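Local coordinates for protein (soluble lytic transglycosylase SLT70) (Escherichia coli, PDB 1QSA) that cleaves the glycosidic bonds between N-acetylmuramic acid and N-acetylglucosamine in peptidoglycan, forming a 1,6-anhydro bond in the muramic acid residue, at residues Gln252-Met263 with Trp274-Ser284; Val292-Asp300 with Arg569-Ser578. All coordinates share one frame; numbering follows the deposited sequence.

Interaction 1: Gln252-Met263 with Trp274-Ser284. With SO4 (sulfate ion), chain D.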
loop_
_atom_site.group_PDB
_atom_site.type_symbol
_atom_site.label_atom_id
_atom_site.label_comp_id
_atom_site.label_asym_id
_atom_site.label_seq_id
_atom_site.Cartn_x
_atom_site.Cartn_y
_atom_site.Cartn_z
ATOM N N GLN A 252 26.160 6.750 16.190
ATOM C CA GLN A 252 25.595 7.557 15.107
ATOM C C GLN A 252 24.151 7.157 14.827
ATOM O O GLN A 252 23.337 8.010 14.485
ATOM C CB GLN A 252 26.430 7.474 13.824
ATOM C CG GLN A 252 25.974 8.461 12.711
ATOM C CD GLN A 252 25.933 9.928 13.165
ATOM O OE1 GLN A 252 26.802 10.391 13.908
ATOM N NE2 GLN A 252 24.918 10.665 12.706
ATOM N N GLU A 253 23.827 5.870 14.976
ATOM C CA GLU A 253 22.451 5.432 14.757
ATOM C C GLU A 253 21.568 6.123 15.784
ATOM O O GLU A 253 20.457 6.566 15.466
ATOM C CB GLU A 253 22.277 3.909 14.888
ATOM C CG GLU A 253 20.796 3.515 14.690
ATOM C CD GLU A 253 20.457 2.047 14.946
ATOM O OE1 GLU A 253 21.218 1.351 15.640
ATOM O OE2 GLU A 253 19.386 1.606 14.463
ATOM N N LEU A 254 22.059 6.230 17.019
ATOM C CA LEU A 254 21.282 6.892 18.061
ATOM C C LEU A 254 21.096 8.376 17.709
ATOM O O LEU A 254 20.023 8.936 17.921
ATOM C CB LEU A 254 21.959 6.767 19.428
ATOM C CG LEU A 254 22.159 5.356 19.984
ATOM C CD1 LEU A 254 22.659 5.477 21.415
ATOM C CD2 LEU A 254 20.844 4.556 19.946
ATOM N N ARG A 255 22.150 9.002 17.185
ATOM C CA ARG A 255 22.070 10.413 16.794
ATOM C C ARG A 255 21.034 10.588 15.690
ATOM O O ARG A 255 20.236 11.518 15.742
ATOM C CB ARG A 255 23.419 10.929 16.294
ATOM C CG ARG A 255 24.447 11.150 17.383
ATOM C CD ARG A 255 25.601 11.993 16.856
ATOM N NE ARG A 255 26.722 11.972 17.789
ATOM C CZ ARG A 255 27.814 11.235 17.620
ATOM N NH1 ARG A 255 27.953 10.478 16.540
ATOM N NH2 ARG A 255 28.775 11.263 18.530
ATOM N N ASP A 256 21.038 9.674 14.714
ATOM C CA ASP A 256 20.088 9.719 13.591
ATOM C C ASP A 256 18.651 9.647 14.094
ATOM O O ASP A 256 17.773 10.373 13.621
ATOM C CB ASP A 256 20.323 8.551 12.614
ATOM C CG ASP A 256 21.592 8.691 11.786
ATOM O OD1 ASP A 256 22.292 9.719 11.863
ATOM O OD2 ASP A 256 21.894 7.744 11.037
ATOM N N ILE A 257 18.414 8.731 15.034
ATOM C CA ILE A 257 17.093 8.533 15.619
ATOM C C ILE A 257 16.553 9.832 16.228
ATOM O O ILE A 257 15.406 10.215 15.978
ATOM C CB ILE A 257 17.144 7.406 16.673
ATOM C CG1 ILE A 257 17.264 6.053 15.963
ATOM C CG2 ILE A 257 15.925 7.449 17.594
ATOM C CD1 ILE A 257 17.685 4.925 16.877
ATOM N N VAL A 258 17.398 10.529 16.982
ATOM C CA VAL A 258 16.991 11.780 17.615
ATOM C C VAL A 258 16.796 12.897 16.592
ATOM O O VAL A 258 15.806 13.633 16.655
ATOM C CB VAL A 258 18.001 12.199 18.700
ATOM C CG1 VAL A 258 17.685 13.605 19.223
ATOM C CG2 VAL A 258 17.950 11.207 19.849
ATOM N N ALA A 259 17.709 12.987 15.626
ATOM C CA ALA A 259 17.646 14.017 14.585
ATOM C C ALA A 259 16.322 13.985 13.832
ATOM O O ALA A 259 15.785 15.034 13.470
ATOM C CB ALA A 259 18.820 13.880 13.624
ATOM N N TRP A 260 15.801 12.782 13.582
ATOM C CA TRP A 260 14.517 12.615 12.906
ATOM C C TRP A 260 13.389 13.280 13.676
ATOM O O TRP A 260 12.380 13.682 13.091
ATOM C CB TRP A 260 14.159 11.127 12.795
ATOM C CG TRP A 260 14.603 10.486 11.536
ATOM C CD1 TRP A 260 15.621 9.595 11.384
ATOM C CD2 TRP A 260 14.042 10.687 10.233
ATOM N NE1 TRP A 260 15.735 9.228 10.060
ATOM C CE2 TRP A 260 14.778 9.883 9.334
ATOM C CE3 TRP A 260 12.989 11.463 9.740
ATOM C CZ2 TRP A 260 14.494 9.834 7.969
ATOM C CZ3 TRP A 260 12.703 11.414 8.373
ATOM C CH2 TRP A 260 13.458 10.605 7.509
ATOM N N ARG A 261 13.533 13.317 15.000
ATOM C CA ARG A 261 12.512 13.882 15.871
ATOM C C ARG A 261 12.709 15.368 16.179
ATOM O O ARG A 261 11.962 15.938 16.967
ATOM C CB ARG A 261 12.417 13.089 17.185
ATOM C CG ARG A 261 12.370 11.567 17.040
ATOM C CD ARG A 261 11.355 11.096 16.008
ATOM N NE ARG A 261 10.002 11.563 16.276
ATOM C CZ ARG A 261 8.912 11.016 15.743
ATOM N NH1 ARG A 261 9.018 9.961 14.940
ATOM N NH2 ARG A 261 7.713 11.505 16.033
ATOM N N LEU A 262 13.721 15.982 15.576
ATOM C CA LEU A 262 13.991 17.407 15.793
ATOM C C LEU A 262 13.758 18.187 14.500
ATOM O O LEU A 262 14.418 19.190 14.242
ATOM C CB LEU A 262 15.421 17.608 16.298
ATOM C CG LEU A 262 15.696 17.067 17.707
ATOM C CD1 LEU A 262 17.171 17.192 18.052
ATOM C CD2 LEU A 262 14.832 17.802 18.724
ATOM N N MET A 263 12.820 17.696 13.692
ATOM C CA MET A 263 12.466 18.299 12.409
ATOM C C MET A 263 11.269 19.236 12.497
ATOM O O MET A 263 10.824 19.764 11.474
ATOM C CB MET A 263 12.140 17.211 11.383
ATOM C CG MET A 263 13.335 16.392 10.947
ATOM S SD MET A 263 14.613 17.426 10.214
ATOM C CE MET A 263 15.879 16.213 9.913
ATOM N N TRP A 274 22.537 20.941 17.391
ATOM C CA TRP A 274 22.890 19.556 17.690
ATOM C C TRP A 274 22.407 18.663 16.548
ATOM O O TRP A 274 23.138 17.800 16.076
ATOM C CB TRP A 274 22.232 19.122 19.003
ATOM C CG TRP A 274 22.669 17.766 19.468
ATOM C CD1 TRP A 274 23.700 17.485 20.314
ATOM C CD2 TRP A 274 22.109 16.501 19.076
ATOM N NE1 TRP A 274 23.831 16.124 20.467
ATOM C CE2 TRP A 274 22.868 15.495 19.721
ATOM C CE3 TRP A 274 21.049 16.117 18.241
ATOM C CZ2 TRP A 274 22.601 14.126 19.555
ATOM C CZ3 TRP A 274 20.782 14.750 18.073
ATOM C CH2 TRP A 274 21.559 13.777 18.730
ATOM N N ARG A 275 21.173 18.889 16.108
ATOM C CA ARG A 275 20.569 18.114 15.019
ATOM C C ARG A 275 21.393 18.217 13.745
ATOM O O ARG A 275 21.697 17.208 13.114
ATOM C CB ARG A 275 19.145 18.603 14.739
ATOM C CG ARG A 275 18.474 17.960 13.524
ATOM C CD ARG A 275 17.316 18.812 13.010
ATOM N NE ARG A 275 17.817 20.085 12.498
ATOM C CZ ARG A 275 17.202 21.263 12.617
ATOM N NH1 ARG A 275 16.018 21.372 13.206
ATOM N NH2 ARG A 275 17.782 22.343 12.118
ATOM N N ASP A 276 21.775 19.435 13.365
ATOM C CA ASP A 276 22.550 19.604 12.143
ATOM C C ASP A 276 23.942 19.007 12.204
ATOM O O ASP A 276 24.475 18.556 11.178
ATOM C CB ASP A 276 22.560 21.069 11.690
ATOM C CG ASP A 276 21.196 21.522 11.182
ATOM O OD1 ASP A 276 20.298 20.670 10.999
ATOM O OD2 ASP A 276 21.006 22.732 10.967
ATOM N N ASP A 277 24.535 18.995 13.396
ATOM C CA ASP A 277 25.852 18.394 13.567
ATOM C C ASP A 277 25.671 16.879 13.398
ATOM O O ASP A 277 26.461 16.228 12.719
ATOM C CB ASP A 277 26.427 18.710 14.954
ATOM C CG ASP A 277 27.697 17.914 15.261
ATOM O OD1 ASP A 277 28.795 18.331 14.822
ATOM O OD2 ASP A 277 27.596 16.863 15.937
ATOM N N ALA A 278 24.604 16.340 13.985
ATOM C CA ALA A 278 24.311 14.908 13.878
ATOM C C ALA A 278 24.097 14.503 12.419
ATOM O O ALA A 278 24.675 13.515 11.954
ATOM C CB ALA A 278 23.089 14.545 14.714
ATOM N N ILE A 279 23.325 15.297 11.676
ATOM C CA ILE A 279 23.069 14.975 10.273
ATOM C C ILE A 279 24.334 15.084 9.420
ATOM O O ILE A 279 24.515 14.307 8.485
ATOM C CB ILE A 279 21.909 15.808 9.682
ATOM C CG1 ILE A 279 20.639 15.584 10.509
ATOM C CG2 ILE A 279 21.612 15.354 8.250
ATOM C CD1 ILE A 279 19.503 16.501 10.151
ATOM N N MET A 280 25.219 16.021 9.764
ATOM C CA MET A 280 26.482 16.192 9.038
ATOM C C MET A 280 27.358 14.942 9.164
ATOM O O MET A 280 28.124 14.620 8.258
ATOM C CB MET A 280 27.258 17.410 9.566
ATOM C CG MET A 280 26.728 18.760 9.094
ATOM S SD MET A 280 26.869 18.963 7.302
ATOM C CE MET A 280 28.637 19.277 7.124
ATOM N N ARG A 281 27.209 14.233 10.282
ATOM C CA ARG A 281 27.964 13.013 10.551
ATOM C C ARG A 281 27.208 11.739 10.165
ATOM O O ARG A 281 27.701 10.628 10.369
ATOM C CB ARG A 281 28.321 12.949 12.037
ATOM C CG ARG A 281 29.247 14.052 12.492
ATOM C CD ARG A 281 29.956 13.665 13.781
ATOM N NE ARG A 281 29.308 14.205 14.974
ATOM C CZ ARG A 281 29.719 13.964 16.216
ATOM N NH1 ARG A 281 30.762 13.170 16.438
ATOM N NH2 ARG A 281 29.075 14.501 17.241
ATOM N N SER A 282 26.019 11.903 9.599
ATOM C CA SER A 282 25.183 10.770 9.217
ATOM C C SER A 282 25.478 10.150 7.857
ATOM O O SER A 282 26.011 10.800 6.956
ATOM C CB SER A 282 23.706 11.168 9.276
ATOM O OG SER A 282 22.868 10.060 8.988
ATOM N N GLN A 283 25.125 8.874 7.735
ATOM C CA GLN A 283 25.280 8.119 6.499
ATOM C C GLN A 283 23.881 7.822 5.948
ATOM O O GLN A 283 23.735 7.210 4.884
ATOM C CB GLN A 283 26.002 6.785 6.766
ATOM C CG GLN A 283 27.394 6.905 7.383
ATOM C CD GLN A 283 28.326 7.734 6.535
ATOM O OE1 GLN A 283 28.361 7.594 5.308
ATOM N NE2 GLN A 283 29.084 8.618 7.181
ATOM N N SER A 284 22.854 8.253 6.681
ATOM C CA SER A 284 21.469 8.017 6.293
ATOM C C SER A 284 20.956 8.936 5.191
ATOM O O SER A 284 20.757 10.136 5.415
ATOM C CB SER A 284 20.554 8.131 7.521
ATOM O OG SER A 284 19.194 7.992 7.160
HETATM S S SO4 D . 18.884 5.148 4.829
HETATM O O1 SO4 D . 17.921 6.013 4.130
HETATM O O2 SO4 D . 20.230 5.345 4.237
HETATM O O3 SO4 D . 18.921 5.458 6.269
HETATM O O4 SO4 D . 18.480 3.739 4.662
HETATM O O HOH W 1 24.202 7.006 9.780
HETATM O O HOH W 2 17.694 7.255 9.316
#
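The guanidinium of Arg255 lies flat over that of Arg281, the two centres 3.6 Å apart and the planes inclined by 27°. Two like charges are thus stacked, and each cation has a polar partner that probably eases the repulsion: Arg255 NH1 donates to Gln252 OE1, while Arg281 NH2 is salt-bridged to Asp277 OD2, donating to its syn lone pair. Gln252, with CG anti to the backbone N (chi1 -172°) and the chain bent at chi2, brings its amide to the last turn of helix 269-280, where NE2 donates to Ala278 O (3.0 Å) and also to Asp256 OD1. Asp256 OD1 also accepts from Ser282 OG at 3.0 Å, the two donors coming from opposite faces of its plane. Ser282 OG in turn accepts from Ser284 N, an ST turn leading into the next helix; Ser284 OG donates to a sulfate, probably from the crystallisation liquor. Midway, Ala259 CB packs 4.0 Å from Ile279 CG1, Ala278 meets Arg255 CB, and the Trp274 ring runs across Val258, whose CG1 is 3.5 Å from Trp274 CZ3. At the far end Met263 CE meets Ile279 CD1 tip to tip. Arg275 NH1 gives a nearly straight bond to Leu262 O, 2.9 Å away, while NE and NH2 grip Asp276 OD1 side-on, an oxygen also salt-bridged to Arg291. Shortening Arg275 to an alanine would probably leave Leu262 O without this donor and Asp276 with Arg291 alone of the two guanidiniums. The helices run roughly antiparallel, axes 9.1 Å apart at -133°, a helical hairpin of the kind that builds the alpha-superhelix of Slt70.

Interaction 2: Val292-Asp300 with Arg569-Ser578; sequences VRMALGTGD and RIDAVAFVES
With CG anti to the carbonyl carbon (chi1 -70°) and the chain extended from CG to NE, Arg293 reaches along the end of helix 572-578, while Glu577, CG anti to its own N (chi1 -167°) and bent at chi2, folds its carboxylate back to meet it. The resulting salt bridge is side-on and centred on one oxygen: NE and NH2 of Arg293 both donate to Glu577 OE2, at 2.9 and 2.8 Å, with the acceptor close to the guanidinium plane. NE comes to the anti lone pair, and it also makes a weak bond to Glu577 O. The other carboxylate oxygen, OE1, is held by Tyr352 and Lys589, so the acid is shared between several partners. Next along the helix, Leu296 CD1 packs on Glu577 CG at 3.7 Å. At Gly297 the helices come close: its CA is 3.4 Å from Ser578 CB, a tight contact that the lack of a side chain permits. Ser578 OG turns back to bond Ala574 O. Ile570 CG2 sits 3.3 Å from both Leu296 O and Gly299 N, fitting against the Schellman motif at Gly299. Beside it, the Arg569 guanidinium presents one face to Thr298 O, and its NE and NH2 bond to Ser566 O and Asn565 O. The axes approach to 8.1 Å at -142°. Helix 319-331 flanks this junction through Trp324, which touches Leu296 and Val573; helix 301-310 packs on Leu296, and helix 556-566 packs on Phe575 through Trp562 and Leu563.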
loop_
_atom_site.group_PDB
_atom_site.type_symbol
_atom_site.label_atom_id
_atom_site.label_comp_id
_atom_site.label_asym_id
_atom_site.label_seq_id
_atom_site.Cartn_x
_atom_site.Cartn_y
_atom_site.Cartn_z
ATOM N N VAL A 292 16.899 18.265 3.746
ATOM C CA VAL A 292 16.783 19.053 2.511
ATOM C C VAL A 292 15.348 19.585 2.432
ATOM O O VAL A 292 15.114 20.747 2.062
ATOM C CB VAL A 292 17.055 18.173 1.245
ATOM C CG1 VAL A 292 16.636 18.897 -0.027
ATOM C CG2 VAL A 292 18.540 17.785 1.172
ATOM N N ARG A 293 14.384 18.734 2.774
ATOM C CA ARG A 293 12.979 19.150 2.736
ATOM C C ARG A 293 12.687 20.253 3.742
ATOM O O ARG A 293 11.880 21.143 3.458
ATOM C CB ARG A 293 12.036 17.955 2.911
ATOM C CG ARG A 293 12.048 17.031 1.685
ATOM C CD ARG A 293 10.965 15.959 1.707
ATOM N NE ARG A 293 10.964 15.245 0.425
ATOM C CZ ARG A 293 11.617 14.105 0.188
ATOM N NH1 ARG A 293 12.219 13.454 1.172
ATOM N NH2 ARG A 293 11.590 13.563 -1.023
ATOM N N MET A 294 13.385 20.231 4.876
ATOM C CA MET A 294 13.222 21.280 5.889
ATOM C C MET A 294 13.682 22.621 5.299
ATOM O O MET A 294 13.044 23.654 5.503
ATOM C CB MET A 294 14.040 20.968 7.146
ATOM C CG MET A 294 14.015 22.119 8.166
ATOM S SD MET A 294 14.903 21.732 9.669
ATOM C CE MET A 294 13.602 21.044 10.645
ATOM N N ALA A 295 14.795 22.601 4.571
ATOM C CA ALA A 295 15.307 23.812 3.931
ATOM C C ALA A 295 14.314 24.307 2.877
ATOM O O ALA A 295 14.032 25.504 2.795
ATOM C CB ALA A 295 16.675 23.530 3.291
ATOM N N LEU A 296 13.770 23.387 2.074
ATOM C CA LEU A 296 12.792 23.759 1.051
ATOM C C LEU A 296 11.508 24.312 1.673
ATOM O O LEU A 296 10.907 25.259 1.162
ATOM C CB LEU A 296 12.411 22.549 0.190
ATOM C CG LEU A 296 13.420 22.115 -0.874
ATOM C CD1 LEU A 296 12.910 20.843 -1.565
ATOM C CD2 LEU A 296 13.644 23.226 -1.898
ATOM N N GLY A 297 11.103 23.721 2.787
ATOM C CA GLY A 297 9.876 24.150 3.441
ATOM C C GLY A 297 9.960 25.481 4.167
ATOM O O GLY A 297 8.936 26.010 4.591
ATOM N N THR A 298 11.168 26.027 4.303
ATOM C CA THR A 298 11.344 27.300 5.000
ATOM C C THR A 298 11.960 28.397 4.138
ATOM O O THR A 298 12.233 29.501 4.626
ATOM C CB THR A 298 12.180 27.107 6.291
ATOM O OG1 THR A 298 13.483 26.611 5.959
ATOM C CG2 THR A 298 11.490 26.127 7.236
ATOM N N GLY A 299 12.216 28.086 2.865
ATOM C CA GLY A 299 12.796 29.075 1.962
ATOM C C GLY A 299 14.261 29.352 2.247
ATOM O O GLY A 299 14.792 30.406 1.886
ATOM N N ASP A 300 14.916 28.395 2.883
ATOM C CA ASP A 300 16.324 28.515 3.249
ATOM C C ASP A 300 17.217 28.203 2.050
ATOM O O ASP A 300 17.563 27.046 1.804
ATOM C CB ASP A 300 16.608 27.552 4.404
ATOM C CG ASP A 300 18.027 27.654 4.945
ATOM O OD1 ASP A 300 18.854 28.469 4.469
ATOM O OD2 ASP A 300 18.314 26.889 5.878
ATOM N N ARG A 569 6.644 31.882 2.598
ATOM C CA ARG A 569 8.035 32.056 2.196
ATOM C C ARG A 569 8.496 31.257 0.981
ATOM O O ARG A 569 9.577 31.523 0.451
ATOM C CB ARG A 569 8.959 31.669 3.356
ATOM C CG ARG A 569 8.886 32.580 4.586
ATOM C CD ARG A 569 9.757 32.037 5.713
ATOM N NE ARG A 569 9.251 30.777 6.264
ATOM C CZ ARG A 569 9.830 30.109 7.255
ATOM N NH1 ARG A 569 10.952 30.567 7.818
ATOM N NH2 ARG A 569 9.293 28.987 7.686
ATOM N N ILE A 570 7.694 30.294 0.529
ATOM C CA ILE A 570 8.159 29.415 -0.559
ATOM C C ILE A 570 7.262 29.309 -1.791
ATOM O O ILE A 570 6.160 29.859 -1.820
ATOM C CB ILE A 570 8.452 27.993 -0.001
ATOM C CG1 ILE A 570 7.140 27.263 0.322
ATOM C CG2 ILE A 570 9.307 28.105 1.278
ATOM C CD1 ILE A 570 7.327 25.941 1.073
ATOM N N ASP A 571 7.748 28.617 -2.825
ATOM C CA ASP A 571 6.950 28.462 -4.032
ATOM C C ASP A 571 6.145 27.157 -4.050
ATOM O O ASP A 571 6.238 26.345 -3.126
ATOM C CB ASP A 571 7.783 28.684 -5.319
ATOM C CG ASP A 571 8.781 27.560 -5.624
ATOM O OD1 ASP A 571 8.647 26.427 -5.141
ATOM O OD2 ASP A 571 9.707 27.818 -6.419
ATOM N N ALA A 572 5.322 26.994 -5.082
ATOM C CA ALA A 572 4.450 25.823 -5.222
ATOM C C ALA A 572 5.168 24.477 -5.192
ATOM O O ALA A 572 4.728 23.538 -4.508
ATOM C CB ALA A 572 3.639 25.939 -6.504
ATOM N N VAL A 573 6.286 24.386 -5.906
ATOM C CA VAL A 573 7.045 23.138 -5.986
ATOM C C VAL A 573 7.704 22.835 -4.646
ATOM O O VAL A 573 7.704 21.699 -4.208
ATOM C CB VAL A 573 8.127 23.201 -7.101
ATOM C CG1 VAL A 573 8.706 21.813 -7.362
ATOM C CG2 VAL A 573 7.538 23.792 -8.392
ATOM N N ALA A 574 8.243 23.868 -3.991
ATOM C CA ALA A 574 8.884 23.696 -2.686
ATOM C C ALA A 574 7.839 23.260 -1.647
ATOM O O ALA A 574 8.122 22.415 -0.789
ATOM C CB ALA A 574 9.566 24.995 -2.251
ATOM N N PHE A 575 6.627 23.801 -1.741
ATOM C CA PHE A 575 5.576 23.397 -0.802
ATOM C C PHE A 575 5.233 21.898 -0.991
ATOM O O PHE A 575 5.165 21.154 -0.026
ATOM C CB PHE A 575 4.325 24.256 -0.946
ATOM C CG PHE A 575 3.277 23.945 0.076
ATOM C CD1 PHE A 575 3.327 24.517 1.347
ATOM C CD2 PHE A 575 2.284 23.008 -0.197
ATOM C CE1 PHE A 575 2.396 24.144 2.329
ATOM C CE2 PHE A 575 1.355 22.631 0.770
ATOM C CZ PHE A 575 1.420 23.205 2.036
ATOM N N VAL A 576 5.087 21.455 -2.238
ATOM C CA VAL A 576 4.783 20.042 -2.498
ATOM C C VAL A 576 5.915 19.135 -1.998
ATOM O O VAL A 576 5.678 18.164 -1.268
ATOM C CB VAL A 576 4.583 19.785 -4.016
ATOM C CG1 VAL A 576 4.501 18.260 -4.313
ATOM C CG2 VAL A 576 3.311 20.468 -4.493
ATOM N N GLU A 577 7.152 19.484 -2.344
ATOM C CA GLU A 577 8.296 18.662 -1.970
ATOM C C GLU A 577 8.569 18.599 -0.472
ATOM O O GLU A 577 9.086 17.594 0.024
ATOM C CB GLU A 577 9.560 19.117 -2.713
ATOM C CG GLU A 577 10.692 18.101 -2.605
ATOM C CD GLU A 577 10.281 16.733 -3.122
ATOM O OE1 GLU A 577 9.779 16.651 -4.249
ATOM O OE2 GLU A 577 10.437 15.732 -2.405
ATOM N N SER A 578 8.221 19.667 0.244
ATOM C CA SER A 578 8.457 19.740 1.681
ATOM C C SER A 578 7.333 19.187 2.558
ATOM O O SER A 578 7.456 19.164 3.786
ATOM C CB SER A 578 8.827 21.173 2.107
ATOM O OG SER A 578 7.783 22.082 1.824
#

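Interaction 1 closes before interaction 2 opens along the chain, and their centres lie about 20 Å apart on the same side of the molecule's centre. Helices 269-280 and 285-298 are consecutive: the first belongs to the hairpin of interaction 1, the second carries residues 292-300 of interaction 2. The two touch where Met294 CE packs against Met263 O (3.2 Å) and Arg275 NH1. Interaction 1 is therefore local, joining neighbouring helices of the superhelix, whereas interaction 2 bridges 268 intervening residues. Helix 285-298 thus adjoins the hairpin of interaction 1 and also carries the contact by which helix 572-578, from the C-terminal transglycosylase part of the chain, docks on the superhelix.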